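Local coordinates for protein cellulase (Xanthomonas axonopodis pv. citri, PDB 4W7W) that probably hydrolyses the beta-1,4-glucosidic bonds of cellulose, as a family 5 glycoside hydrolase built on an (alpha/beta)8 barrel that binds cello-oligosaccharides, at residues M152-G157 / T188-A193; S159-A164 / Y201-A206; G265-A270 / L294-W299; K277-M282 / A326-Y331. All coordinates share one frame; numbering follows the deposited sequence.

Contact 1: residues M152-G157 / T188-A193. With BGC (beta-D-glucopyranose), chain C; BGC (beta-D-glucopyranose), chain B.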
loop_
_atom_site.group_PDB
_atom_site.type_symbol
_atom_site.label_atom_id
_atom_site.label_comp_id
_atom_site.label_asym_id
_atom_site.label_seq_id
_atom_site.Cartn_x
_atom_site.Cartn_y
_atom_site.Cartn_z
ATOM N N MET A 152 7.328 1.398 -1.071
ATOM C CA MET A 152 7.775 0.251 -0.300
ATOM C C MET A 152 6.742 -0.139 0.725
ATOM O O MET A 152 6.348 0.682 1.556
ATOM C CB MET A 152 9.067 0.578 0.457
ATOM C CG MET A 152 9.638 -0.581 1.249
ATOM S SD MET A 152 10.056 -2.037 0.271
ATOM C CE MET A 152 11.417 -1.386 -0.696
ATOM N N ASN A 153 6.339 -1.397 0.732
ATOM C CA ASN A 153 5.429 -1.860 1.764
ATOM C C ASN A 153 6.147 -1.961 3.104
ATOM O O ASN A 153 7.116 -2.715 3.226
ATOM C CB ASN A 153 4.851 -3.210 1.428
ATOM C CG ASN A 153 3.834 -3.631 2.452
ATOM O OD1 ASN A 153 2.805 -2.970 2.587
ATOM N ND2 ASN A 153 4.104 -4.687 3.188
ATOM N N GLU A 154 5.635 -1.255 4.113
ATOM C CA GLU A 154 6.035 -1.455 5.525
ATOM C C GLU A 154 7.545 -1.589 5.768
ATOM O O GLU A 154 8.019 -2.600 6.300
ATOM C CB GLU A 154 5.280 -2.636 6.137
ATOM C CG GLU A 154 3.787 -2.382 6.130
ATOM C CD GLU A 154 2.990 -3.414 6.894
ATOM O OE1 GLU A 154 3.596 -4.345 7.447
ATOM O OE2 GLU A 154 1.735 -3.271 6.927
ATOM N N PRO A 155 8.319 -0.553 5.428
ATOM C CA PRO A 155 9.692 -0.537 5.928
ATOM C C PRO A 155 9.708 -0.733 7.445
ATOM O O PRO A 155 8.828 -0.248 8.148
ATOM C CB PRO A 155 10.184 0.876 5.585
ATOM C CG PRO A 155 9.249 1.393 4.534
ATOM C CD PRO A 155 7.925 0.743 4.860
ATOM N N ASN A 156 10.708 -1.452 7.932
ATOM C CA ASN A 156 10.921 -1.642 9.361
ATOM C C ASN A 156 12.377 -2.079 9.502
ATOM O O ASN A 156 13.024 -2.398 8.506
ATOM C CB ASN A 156 9.961 -2.700 9.910
ATOM C CG ASN A 156 10.180 -4.060 9.309
ATOM O OD1 ASN A 156 9.685 -4.375 8.197
ATOM N ND2 ASN A 156 10.933 -4.865 9.984
ATOM N N GLY A 157 12.907 -2.056 10.722
ATOM C CA GLY A 157 14.280 -2.529 10.907
ATOM C C GLY A 157 15.318 -1.568 10.343
ATOM O O GLY A 157 16.435 -1.979 10.013
ATOM N N THR A 188 9.118 4.224 8.440
ATOM C CA THR A 188 9.569 2.973 9.010
ATOM C C THR A 188 8.534 2.481 10.051
ATOM O O THR A 188 7.384 2.939 10.049
ATOM C CB THR A 188 11.010 3.067 9.533
ATOM O OG1 THR A 188 11.459 1.753 9.829
ATOM C CG2 THR A 188 11.149 3.988 10.732
ATOM N N ALA A 189 8.903 1.527 10.908
ATOM C CA ALA A 189 7.958 1.023 11.928
ATOM C C ALA A 189 6.670 0.508 11.289
ATOM O O ALA A 189 5.557 0.693 11.803
ATOM C CB ALA A 189 7.672 2.073 13.009
ATOM N N TYR A 190 6.821 -0.187 10.159
ATOM C CA TYR A 190 5.696 -0.781 9.436
ATOM C C TYR A 190 4.697 0.288 8.987
ATOM O O TYR A 190 3.533 -0.013 8.733
ATOM C CB TYR A 190 5.008 -1.886 10.235
ATOM C CG TYR A 190 5.939 -2.973 10.696
ATOM C CD1 TYR A 190 6.189 -4.077 9.910
ATOM C CD2 TYR A 190 6.542 -2.896 11.938
ATOM C CE1 TYR A 190 7.037 -5.073 10.351
ATOM C CE2 TYR A 190 7.379 -3.886 12.396
ATOM C CZ TYR A 190 7.621 -4.977 11.603
ATOM O OH TYR A 190 8.457 -5.976 12.068
ATOM N N THR A 191 5.184 1.524 8.877
ATOM C CA THR A 191 4.410 2.699 8.528
ATOM C C THR A 191 3.061 2.785 9.246
ATOM O O THR A 191 2.060 3.229 8.704
ATOM C CB THR A 191 4.364 2.888 6.986
ATOM O OG1 THR A 191 4.214 4.275 6.722
ATOM C CG2 THR A 191 3.324 2.046 6.217
ATOM N N GLY A 192 3.048 2.413 10.516
ATOM C CA GLY A 192 1.804 2.459 11.273
ATOM C C GLY A 192 1.339 3.885 11.497
ATOM O O GLY A 192 2.109 4.741 11.921
ATOM N N ALA A 193 0.052 4.151 11.291
ATOM C CA ALA A 193 -0.451 5.486 11.603
ATOM C C ALA A 193 -0.295 5.775 13.089
ATOM O O ALA A 193 0.101 6.861 13.492
ATOM C CB ALA A 193 -1.903 5.640 11.195
HETATM C C2 BGC C . 3.719 -7.552 11.294
HETATM C C3 BGC C . 3.582 -7.451 9.782
HETATM C C4 BGC C . 2.317 -6.691 9.395
HETATM C C5 BGC C . 2.260 -5.363 10.140
HETATM C C6 BGC C . 0.936 -4.654 9.928
HETATM C C1 BGC C . 3.625 -6.163 11.895
HETATM O O2 BGC C . 4.975 -8.129 11.667
HETATM O O3 BGC C . 3.537 -8.764 9.224
HETATM O O4 BGC C . 2.249 -6.511 7.979
HETATM O O5 BGC C . 2.374 -5.574 11.547
HETATM O O6 BGC C . 0.881 -3.442 10.688
HETATM C C2 BGC B . 3.763 -3.029 15.252
HETATM C C3 BGC B . 3.209 -4.057 14.282
HETATM C C4 BGC B . 4.242 -5.158 13.996
HETATM C C5 BGC B . 4.857 -5.730 15.264
HETATM C C6 BGC B . 6.007 -6.689 14.946
HETATM C C1 BGC B . 4.389 -3.697 16.463
HETATM O O2 BGC B . 2.730 -2.115 15.650
HETATM O O3 BGC B . 2.896 -3.351 13.088
HETATM O O4 BGC B . 3.667 -6.268 13.301
HETATM O O5 BGC B . 5.367 -4.674 16.081
HETATM O O6 BGC B . 6.418 -7.334 16.158
#
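The side chain of Asn156 stacks on the phenol ring of Tyr190. Its CB stands 3.6 Å from the ring centroid, close to the ring normal, a CH-pi contact, and the amide plane is only 8° from the ring plane. Inward of this stack the packing is tight. The carbonyl O of Pro155 accepts a hydrogen bond from the backbone N of Tyr190 at 2.8 Å and also receives a CA-H...O contact from Thr188. Residues 189-191 all have left-handed backbone angles, consistent with a tight turn that brings Tyr190 N to Pro155 O. The ring of Pro155 is buried against Trp163, where a rigid apolar residue fits.

Toward the cleft the protein-protein packing gives way to sugar. Tyr190 is partly exposed, and its ring face opposite Asn156 meets C1 of the chain C glucose, 3.9 Å from CD1, and C4 of the chain B glucose, 3.7 Å from CE2. Glu154, extended beyond CG, brings OE1 near the ring edge, where it accepts a hydrogen bond from O4 of the chain C glucose at 2.6 Å; its OE2 bonds His224. The Asn-Glu-Pro sequence after the fourth barrel strand is that of family 5. Carboxylate and aromatic platform thus grip the glucan by complementary chemistry, one polar and directional, the other apolar.

Contact 2: residues S159-A164 / Y201-A206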
loop_
_atom_site.group_PDB
_atom_site.type_symbol
_atom_site.label_atom_id
_atom_site.label_comp_id
_atom_site.label_asym_id
_atom_site.label_seq_id
_atom_site.Cartn_x
_atom_site.Cartn_y
_atom_site.Cartn_z
ATOM N N SER A 159 16.179 2.920 10.796
ATOM C CA SER A 159 15.769 4.110 11.525
ATOM C C SER A 159 14.930 5.017 10.647
ATOM O O SER A 159 14.995 4.943 9.413
ATOM C CB SER A 159 16.978 4.882 12.029
ATOM O OG SER A 159 17.629 5.515 10.947
ATOM N N ALA A 160 14.170 5.891 11.284
ATOM C CA ALA A 160 13.354 6.827 10.538
ATOM C C ALA A 160 14.188 7.768 9.651
ATOM O O ALA A 160 13.845 7.953 8.492
ATOM C CB ALA A 160 12.387 7.574 11.446
ATOM N N PRO A 161 15.319 8.312 10.141
ATOM C CA PRO A 161 16.133 9.152 9.250
ATOM C C PRO A 161 16.796 8.374 8.108
ATOM O O PRO A 161 16.880 8.874 6.983
ATOM C CB PRO A 161 17.197 9.741 10.202
ATOM C CG PRO A 161 16.562 9.694 11.549
ATOM C CD PRO A 161 15.782 8.407 11.536
ATOM N N ASP A 162 17.225 7.141 8.370
ATOM C CA ASP A 162 17.857 6.357 7.311
ATOM C C ASP A 162 16.816 5.976 6.262
ATOM O O ASP A 162 17.100 6.026 5.059
ATOM C CB ASP A 162 18.559 5.111 7.847
ATOM C CG ASP A 162 19.832 5.421 8.609
ATOM O OD1 ASP A 162 20.329 6.549 8.507
ATOM O OD2 ASP A 162 20.351 4.506 9.269
ATOM N N TRP A 163 15.615 5.611 6.696
ATOM C CA TRP A 163 14.563 5.328 5.729
ATOM C C TRP A 163 14.203 6.595 4.948
ATOM O O TRP A 163 14.025 6.553 3.734
ATOM C CB TRP A 163 13.311 4.675 6.383
ATOM C CG TRP A 163 12.222 4.601 5.366
ATOM C CD1 TRP A 163 11.131 5.397 5.297
ATOM C CD2 TRP A 163 12.245 3.843 4.144
ATOM N NE1 TRP A 163 10.459 5.165 4.134
ATOM C CE2 TRP A 163 11.132 4.223 3.405
ATOM C CE3 TRP A 163 13.107 2.873 3.618
ATOM C CZ2 TRP A 163 10.842 3.675 2.162
ATOM C CZ3 TRP A 163 12.823 2.331 2.386
ATOM C CH2 TRP A 163 11.705 2.732 1.674
ATOM N N ALA A 164 14.121 7.735 5.631
ATOM C CA ALA A 164 13.804 8.973 4.933
ATOM C C ALA A 164 14.825 9.290 3.844
ATOM O O ALA A 164 14.454 9.740 2.765
ATOM C CB ALA A 164 13.689 10.129 5.908
ATOM N N TYR A 201 11.873 5.264 20.915
ATOM C CA TYR A 201 13.097 4.599 20.502
ATOM C C TYR A 201 14.046 5.493 19.705
ATOM O O TYR A 201 15.025 4.992 19.163
ATOM C CB TYR A 201 12.775 3.309 19.705
ATOM C CG TYR A 201 13.262 2.031 20.346
ATOM C CD1 TYR A 201 14.612 1.820 20.559
ATOM C CD2 TYR A 201 12.379 1.011 20.707
ATOM C CE1 TYR A 201 15.081 0.653 21.141
ATOM C CE2 TYR A 201 12.818 -0.157 21.300
ATOM C CZ TYR A 201 14.182 -0.329 21.519
ATOM O OH TYR A 201 14.689 -1.486 22.059
ATOM N N GLY A 202 13.775 6.792 19.624
ATOM C CA GLY A 202 14.573 7.710 18.831
ATOM C C GLY A 202 13.733 8.630 17.976
ATOM O O GLY A 202 12.736 9.175 18.439
ATOM N N VAL A 203 14.147 8.821 16.722
ATOM C CA VAL A 203 13.482 9.795 15.857
ATOM C C VAL A 203 12.185 9.214 15.301
ATOM O O VAL A 203 12.148 8.070 14.867
ATOM C CB VAL A 203 14.408 10.234 14.714
ATOM C CG1 VAL A 203 13.706 11.210 13.778
ATOM C CG2 VAL A 203 15.685 10.838 15.292
ATOM N N SER A 204 11.104 9.999 15.362
ATOM C CA SER A 204 9.817 9.564 14.824
ATOM C C SER A 204 9.765 9.669 13.305
ATOM O O SER A 204 10.517 10.422 12.671
ATOM C CB SER A 204 8.689 10.407 15.415
ATOM O OG SER A 204 8.830 11.744 14.983
ATOM N N ASN A 205 8.830 8.929 12.716
ATOM C CA ASN A 205 8.520 9.139 11.305
ATOM C C ASN A 205 8.107 10.567 11.028
ATOM O O ASN A 205 8.531 11.161 10.036
ATOM C CB ASN A 205 7.423 8.172 10.864
ATOM C CG ASN A 205 7.952 6.793 10.527
ATOM O OD1 ASN A 205 9.057 6.656 9.982
ATOM N ND2 ASN A 205 7.150 5.761 10.793
ATOM N N ALA A 206 7.310 11.137 11.912
ATOM C CA ALA A 206 6.852 12.510 11.774
ATOM C C ALA A 206 8.015 13.470 11.584
ATOM O O ALA A 206 8.023 14.277 10.662
ATOM C CB ALA A 206 6.045 12.889 13.005
HETATM O O HOH W 1 10.931 7.512 7.939
HETATM O O HOH W 2 14.018 6.217 14.102
#
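Val203 packs on Pro161 at the start of helix 160-176, and its side chain can be followed outward. CB lies 3.9 Å from Pro161 CG and equally near CD. With CG1 anti to the backbone N (chi1 178°), that methyl runs on along the same CG-CD edge, while CG2 reaches CG alone, at 4.0 Å. The branched side chain thus lies along the CG-CD edge of the puckered proline ring, and proline, which has no N-H to offer, suits the first turn of a helix.

Ala160 is small enough to sit beneath the loop: its CB rests 3.5 Å from Val203 O and nearly as close to Ser204 O. Two waters do the polar work. One accepts a hydrogen bond from Ala160 N and donates to Val203 O at 2.7 Å; the other donates to Ala160 O and to Asn205 OD1, an oxygen that also takes a bond from Thr188 N in the neighbouring barrel loop. Ser204 OG caps its helix at Lys207 N; Ser159 OG caps Asp162 N in one of two conformers.

No direct hydrogen bond joins these helix starts. One apolar patch, Val203 on Pro161, and a methyl packed on carbonyls hold them, while water links Ala160 N to Val203 O and Ala160 O to Asn205 OD1.

Contact 3: residues G265-A270 / L294-W299. With BGC (beta-D-glucopyranose), chain D.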
loop_
_atom_site.group_PDB
_atom_site.type_symbol
_atom_site.label_atom_id
_atom_site.label_comp_id
_atom_site.label_asym_id
_atom_site.label_seq_id
_atom_site.Cartn_x
_atom_site.Cartn_y
_atom_site.Cartn_z
ATOM N N GLY A 265 -2.883 2.764 3.114
ATOM C CA GLY A 265 -2.572 1.713 2.132
ATOM C C GLY A 265 -3.009 0.317 2.519
ATOM O O GLY A 265 -3.218 -0.538 1.649
ATOM N N GLU A 266 -3.129 0.079 3.834
ATOM C CA GLU A 266 -3.715 -1.141 4.348
ATOM C C GLU A 266 -4.449 -0.826 5.631
ATOM O O GLU A 266 -3.973 -0.056 6.468
ATOM C CB GLU A 266 -2.690 -2.220 4.696
ATOM C CG GLU A 266 -1.884 -2.725 3.530
ATOM C CD GLU A 266 -0.956 -3.866 3.893
ATOM O OE1 GLU A 266 -1.103 -4.480 4.992
ATOM O OE2 GLU A 266 -0.060 -4.145 3.065
ATOM N N PHE A 267 -5.575 -1.501 5.806
ATOM C CA PHE A 267 -6.339 -1.532 7.047
ATOM C C PHE A 267 -7.305 -2.685 6.864
ATOM O O PHE A 267 -7.589 -3.096 5.747
ATOM C CB PHE A 267 -7.087 -0.215 7.338
ATOM C CG PHE A 267 -8.244 0.097 6.389
ATOM C CD1 PHE A 267 -8.027 0.354 5.047
ATOM C CD2 PHE A 267 -9.539 0.143 6.858
ATOM C CE1 PHE A 267 -9.079 0.653 4.199
ATOM C CE2 PHE A 267 -10.585 0.454 6.025
ATOM C CZ PHE A 267 -10.366 0.707 4.688
ATOM N N ALA A 268 -7.814 -3.208 7.970
ATOM C CA ALA A 268 -8.783 -4.296 7.934
ATOM C C ALA A 268 -9.428 -4.402 9.284
ATOM O O ALA A 268 -8.840 -4.020 10.304
ATOM C CB ALA A 268 -8.123 -5.621 7.603
ATOM N N THR A 269 -10.622 -4.976 9.277
ATOM C CA THR A 269 -11.398 -5.313 10.464
ATOM C C THR A 269 -12.070 -6.649 10.207
ATOM O O THR A 269 -12.393 -6.979 9.063
ATOM C CB THR A 269 -12.438 -4.215 10.767
ATOM O OG1 THR A 269 -13.267 -3.989 9.626
ATOM C CG2 THR A 269 -11.768 -2.914 11.150
ATOM N N ALA A 270 -12.284 -7.411 11.271
ATOM C CA ALA A 270 -12.926 -8.709 11.155
ATOM C C ALA A 270 -14.435 -8.590 11.209
ATOM O O ALA A 270 -14.988 -7.530 11.507
ATOM C CB ALA A 270 -12.427 -9.624 12.249
ATOM N N LEU A 294 -6.338 11.306 1.111
ATOM C CA LEU A 294 -6.610 11.044 -0.306
ATOM C C LEU A 294 -7.432 9.798 -0.518
ATOM O O LEU A 294 -8.127 9.684 -1.538
ATOM C CB LEU A 294 -5.343 10.844 -1.084
ATOM C CG LEU A 294 -4.550 12.074 -1.409
ATOM C CD1 LEU A 294 -3.320 11.673 -2.225
ATOM C CD2 LEU A 294 -5.384 13.075 -2.199
ATOM N N GLY A 295 -7.303 8.828 0.381
ATOM C CA GLY A 295 -8.036 7.592 0.200
ATOM C C GLY A 295 -7.431 6.446 0.954
ATOM O O GLY A 295 -6.583 6.634 1.843
ATOM N N TRP A 296 -7.903 5.260 0.588
ATOM C CA TRP A 296 -7.594 4.052 1.301
ATOM C C TRP A 296 -7.763 2.849 0.404
ATOM O O TRP A 296 -8.530 2.861 -0.558
ATOM C CB TRP A 296 -8.488 3.883 2.542
ATOM C CG TRP A 296 -9.969 4.051 2.383
ATOM C CD1 TRP A 296 -10.661 5.128 2.833
ATOM C CD2 TRP A 296 -10.955 3.135 1.838
ATOM N NE1 TRP A 296 -11.994 4.972 2.596
ATOM C CE2 TRP A 296 -12.206 3.754 2.004
ATOM C CE3 TRP A 296 -10.910 1.854 1.269
ATOM C CZ2 TRP A 296 -13.398 3.150 1.585
ATOM C CZ3 TRP A 296 -12.107 1.263 0.857
ATOM C CH2 TRP A 296 -13.323 1.911 1.018
ATOM N N THR A 297 -7.046 1.791 0.771
ATOM C CA THR A 297 -7.201 0.472 0.160
ATOM C C THR A 297 -7.221 -0.585 1.257
ATOM O O THR A 297 -6.272 -0.764 2.005
ATOM C CB THR A 297 -6.106 0.153 -0.890
ATOM O OG1 THR A 297 -4.795 0.523 -0.432
ATOM C CG2 THR A 297 -6.361 0.887 -2.189
ATOM N N TRP A 298 -8.337 -1.299 1.317
ATOM C CA TRP A 298 -8.565 -2.374 2.279
ATOM C C TRP A 298 -7.633 -3.556 2.027
ATOM O O TRP A 298 -7.362 -3.908 0.873
ATOM C CB TRP A 298 -10.002 -2.839 2.099
ATOM C CG TRP A 298 -10.398 -4.060 2.859
ATOM C CD1 TRP A 298 -10.265 -5.351 2.453
ATOM C CD2 TRP A 298 -10.994 -4.105 4.152
ATOM N NE1 TRP A 298 -10.765 -6.205 3.401
ATOM C CE2 TRP A 298 -11.227 -5.464 4.461
ATOM C CE3 TRP A 298 -11.398 -3.137 5.066
ATOM C CZ2 TRP A 298 -11.866 -5.868 5.643
ATOM C CZ3 TRP A 298 -12.016 -3.542 6.231
ATOM C CH2 TRP A 298 -12.244 -4.893 6.503
ATOM N N TRP A 299 -7.189 -4.196 3.093
ATOM C CA TRP A 299 -6.449 -5.448 3.013
ATOM C C TRP A 299 -7.398 -6.574 3.430
ATOM O O TRP A 299 -7.760 -6.636 4.596
ATOM C CB TRP A 299 -5.218 -5.439 3.930
ATOM C CG TRP A 299 -4.418 -6.693 3.716
ATOM C CD1 TRP A 299 -4.642 -7.909 4.299
ATOM C CD2 TRP A 299 -3.391 -6.890 2.757
ATOM N NE1 TRP A 299 -3.781 -8.844 3.780
ATOM C CE2 TRP A 299 -3.011 -8.245 2.821
ATOM C CE3 TRP A 299 -2.764 -6.058 1.836
ATOM C CZ2 TRP A 299 -2.009 -8.777 2.004
ATOM C CZ3 TRP A 299 -1.785 -6.584 1.009
ATOM C CH2 TRP A 299 -1.411 -7.923 1.106
HETATM C C2 BGC D . -1.310 -12.456 5.737
HETATM C C3 BGC D . -0.448 -13.616 5.240
HETATM C C4 BGC D . -0.134 -13.518 3.746
HETATM C C5 BGC D . 0.329 -12.115 3.393
HETATM C C6 BGC D . 0.423 -11.918 1.889
HETATM C C1 BGC D . -0.712 -11.126 5.309
HETATM O O1 BGC D . -1.563 -10.027 5.672
HETATM O O2 BGC D . -1.418 -12.499 7.169
HETATM O O3 BGC D . -1.114 -14.848 5.542
HETATM O O4 BGC D . 0.936 -14.392 3.396
HETATM O O5 BGC D . -0.590 -11.143 3.897
HETATM O O6 BGC D . 1.040 -10.674 1.661
#
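Gly265 and Thr297 join the last two parallel strands of the (beta/alpha)8 barrel, 262-268 and 293-301, which with helix 273-288 form a beta-alpha-beta unit. Thr297 OG1 donates to Gly265 O at 2.8 Å from above the carbonyl plane, a side-chain bond between strand segments whose directions differ by 60°. Asn28 of the first strand also bonds that oxygen.

Glu266 turns into the barrel mouth and runs alongside Trp299; its carboxylate plane is 28° from the indole, and CD comes 3.5 Å from Trp299 CE3. Salt-bridged to Arg67 and bonded to Tyr226, the carboxylate is fixed in orientation. The end of the seventh strand is the position of the catalytic nucleophile in family 5 enzymes, so Glu266 probably has that role.

Phe267 faces outward toward the helices and completes an aromatic cluster. The edge of its ring meets the face of Trp296 in an offset edge-to-face pair. Its own face receives the edge of Trp298, centroids 5.4 Å apart and planes at 82°. Its backbone O accepts a hydrogen bond from Trp299 N, almost straight, at 2.9 Å.

Ala268, short enough to lie under an indole, sets CA over the six-membered ring of Trp298. Thr269 ends the walk with OG1 in the plane of that ring, 3.4 Å from Trp298 CH2. On the cleft side, Trp299 NE1 comes 3.1 Å from O1 of the chain D glucose.

Contact 4: residues K277-M282 / A326-Y331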
loop_
_atom_site.group_PDB
_atom_site.type_symbol
_atom_site.label_atom_id
_atom_site.label_comp_id
_atom_site.label_asym_id
_atom_site.label_seq_id
_atom_site.Cartn_x
_atom_site.Cartn_y
_atom_site.Cartn_z
ATOM N N LYS A 277 -18.411 -1.583 13.926
ATOM C CA LYS A 277 -18.522 -0.212 14.447
ATOM C C LYS A 277 -17.213 0.548 14.275
ATOM O O LYS A 277 -17.203 1.710 13.866
ATOM C CB LYS A 277 -18.912 -0.197 15.926
ATOM C CG LYS A 277 -20.359 -0.502 16.186
ATOM C CD LYS A 277 -20.648 -0.375 17.669
ATOM C CE LYS A 277 -20.770 1.089 18.076
ATOM N NZ LYS A 277 -21.349 1.248 19.436
ATOM N N ALA A 278 -16.106 -0.120 14.566
ATOM C CA ALA A 278 -14.802 0.521 14.405
ATOM C C ALA A 278 -14.529 0.865 12.957
ATOM O O ALA A 278 -13.943 1.905 12.657
ATOM C CB ALA A 278 -13.715 -0.365 14.960
ATOM N N LEU A 279 -14.944 -0.016 12.058
ATOM C CA LEU A 279 -14.763 0.203 10.633
ATOM C C LEU A 279 -15.564 1.410 10.171
ATOM O O LEU A 279 -15.029 2.315 9.514
ATOM C CB LEU A 279 -15.149 -1.057 9.851
ATOM C CG LEU A 279 -15.061 -0.923 8.338
ATOM C CD1 LEU A 279 -13.650 -0.556 7.900
ATOM C CD2 LEU A 279 -15.516 -2.192 7.656
ATOM N N GLU A 280 -16.846 1.439 10.534
ATOM C CA GLU A 280 -17.682 2.582 10.205
ATOM C C GLU A 280 -17.035 3.867 10.733
ATOM O O GLU A 280 -16.988 4.901 10.050
ATOM C CB GLU A 280 -19.081 2.413 10.814
ATOM C CG GLU A 280 -19.914 1.290 10.212
ATOM C CD GLU A 280 -20.832 1.706 9.071
ATOM O OE1 GLU A 280 -20.677 2.811 8.498
ATOM O OE2 GLU A 280 -21.674 0.875 8.694
ATOM N N GLY A 281 -16.529 3.802 11.961
ATOM C CA GLY A 281 -15.950 4.992 12.571
ATOM C C GLY A 281 -14.714 5.488 11.854
ATOM O O GLY A 281 -14.521 6.696 11.677
ATOM N N MET A 282 -13.847 4.574 11.427
ATOM C CA MET A 282 -12.623 4.994 10.764
ATOM C C MET A 282 -12.892 5.476 9.341
ATOM O O MET A 282 -12.274 6.452 8.902
ATOM C CB MET A 282 -11.544 3.929 10.913
ATOM C CG MET A 282 -11.629 2.726 10.050
ATOM S SD MET A 282 -10.417 1.496 10.628
ATOM C CE MET A 282 -8.874 2.351 10.395
ATOM N N ALA A 326 -20.206 -4.849 2.534
ATOM C CA ALA A 326 -21.423 -4.071 2.670
ATOM C C ALA A 326 -21.170 -2.724 3.339
ATOM O O ALA A 326 -21.921 -1.784 3.151
ATOM C CB ALA A 326 -22.457 -4.856 3.438
ATOM N N ILE A 327 -20.133 -2.644 4.158
ATOM C CA ILE A 327 -19.738 -1.384 4.769
ATOM C C ILE A 327 -18.823 -0.596 3.834
ATOM O O ILE A 327 -19.060 0.584 3.584
ATOM C CB ILE A 327 -19.096 -1.612 6.152
ATOM C CG1 ILE A 327 -20.168 -2.179 7.100
ATOM C CG2 ILE A 327 -18.560 -0.298 6.708
ATOM C CD1 ILE A 327 -19.622 -2.776 8.368
ATOM N N LEU A 328 -17.803 -1.242 3.294
ATOM C CA LEU A 328 -16.889 -0.548 2.391
ATOM C C LEU A 328 -17.620 0.117 1.240
ATOM O O LEU A 328 -17.317 1.248 0.865
ATOM C CB LEU A 328 -15.825 -1.500 1.843
ATOM C CG LEU A 328 -14.881 -2.129 2.861
ATOM C CD1 LEU A 328 -13.996 -3.155 2.180
ATOM C CD2 LEU A 328 -14.037 -1.085 3.563
ATOM N N SER A 329 -18.572 -0.594 0.644
ATOM C CA SER A 329 -19.280 -0.105 -0.524
ATOM C C SER A 329 -20.081 1.170 -0.225
ATOM O O SER A 329 -20.301 1.988 -1.099
ATOM C CB SER A 329 -20.201 -1.211 -1.050
ATOM O OG SER A 329 -20.712 -0.918 -2.335
ATOM N N LYS A 330 -20.528 1.340 1.022
ATOM C CA LYS A 330 -21.248 2.582 1.394
ATOM C C LYS A 330 -20.390 3.841 1.325
ATOM O O LYS A 330 -20.924 4.942 1.226
ATOM C CB LYS A 330 -21.789 2.503 2.822
ATOM C CG LYS A 330 -22.872 1.475 2.977
ATOM C CD LYS A 330 -23.640 1.640 4.280
ATOM C CE LYS A 330 -22.738 1.465 5.500
ATOM N NZ LYS A 330 -23.519 1.209 6.742
ATOM N N TYR A 331 -19.078 3.673 1.432
ATOM C CA TYR A 331 -18.125 4.768 1.360
ATOM C C TYR A 331 -17.422 4.843 -0.009
ATOM O O TYR A 331 -16.438 5.561 -0.162
ATOM C CB TYR A 331 -17.117 4.617 2.497
ATOM C CG TYR A 331 -17.739 4.736 3.871
ATOM C CD1 TYR A 331 -18.314 3.633 4.502
ATOM C CD2 TYR A 331 -17.749 5.940 4.552
ATOM C CE1 TYR A 331 -18.892 3.726 5.755
ATOM C CE2 TYR A 331 -18.312 6.045 5.820
ATOM C CZ TYR A 331 -18.880 4.940 6.423
ATOM O OH TYR A 331 -19.420 5.068 7.675
HETATM O O HOH W 3 -22.802 4.297 7.396
#
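Glu280 of helix 273-288 meets Lys330 and Tyr331 in the C-terminal segment that helix 325-328 leads into, so that an outer helix of the (beta/alpha)8 barrel is joined to the end of the chain.

The ionic and polar interactions centre on one carboxylate. Glu280 OE2 forms a salt bridge with Lys330 NZ at 2.7 Å on its syn lone pair. Glu280 OE1 accepts a hydrogen bond from the hydroxyl OH of Tyr331, also at 2.7 Å, approached almost head-on down the C-O bond and close to the plane of the phenol ring, from which the carboxylate is turned by 67°. A bend at chi2 (-93°) swings the carboxylate across to these partners, and with both oxygens engaged its rotation should be restricted. Lys330 is long enough to arrive from the solvent-exposed side, while Tyr331 holds its hydroxyl on a rigid ring. That hydroxyl also bonds Thr284 one turn along the helix.

Apolar packing lies beneath. Leu279 sets CD2 3.7 Å from Ile327 CG2, and its other methyl, CD1, is 4.4 Å from Leu328 CD2. Ile327 also supports the aliphatic part of Glu280. Below them Leu279 and Leu328 both rest on Trp298, so branched aliphatics fill the layer between helices and barrel wall.

Water completes the polar edge: one molecule donates to Glu280 OE1 at 2.8 Å and accepts a weak hydrogen bond from Lys330 NZ at 3.2 Å.

From the N terminus, the chain leaves barrel strand 147-150 into 152-157 and then starts helix 160-176. Contact 1 closes when 188-193 emerges after the next strand, and contact 2 closes when 201-206 returns to the helix start. The two cross, joined by Thr188 to Asn205 and Ala160, and by Pro155 and Met152 to Trp163. Further on, contacts 3 and 4 cross likewise: strand 262-268 and helix 273-288 open them, strand 293-301 closes contact 3, and the C-terminal residues 326-331 close contact 4. Leu279 and Leu328 pack this pair together. The two pairs are in series along the chain, yet contacts 1 and 3 meet in the cleft, where Glu154 OE2 lies 3.6 Å from Glu266 OE1.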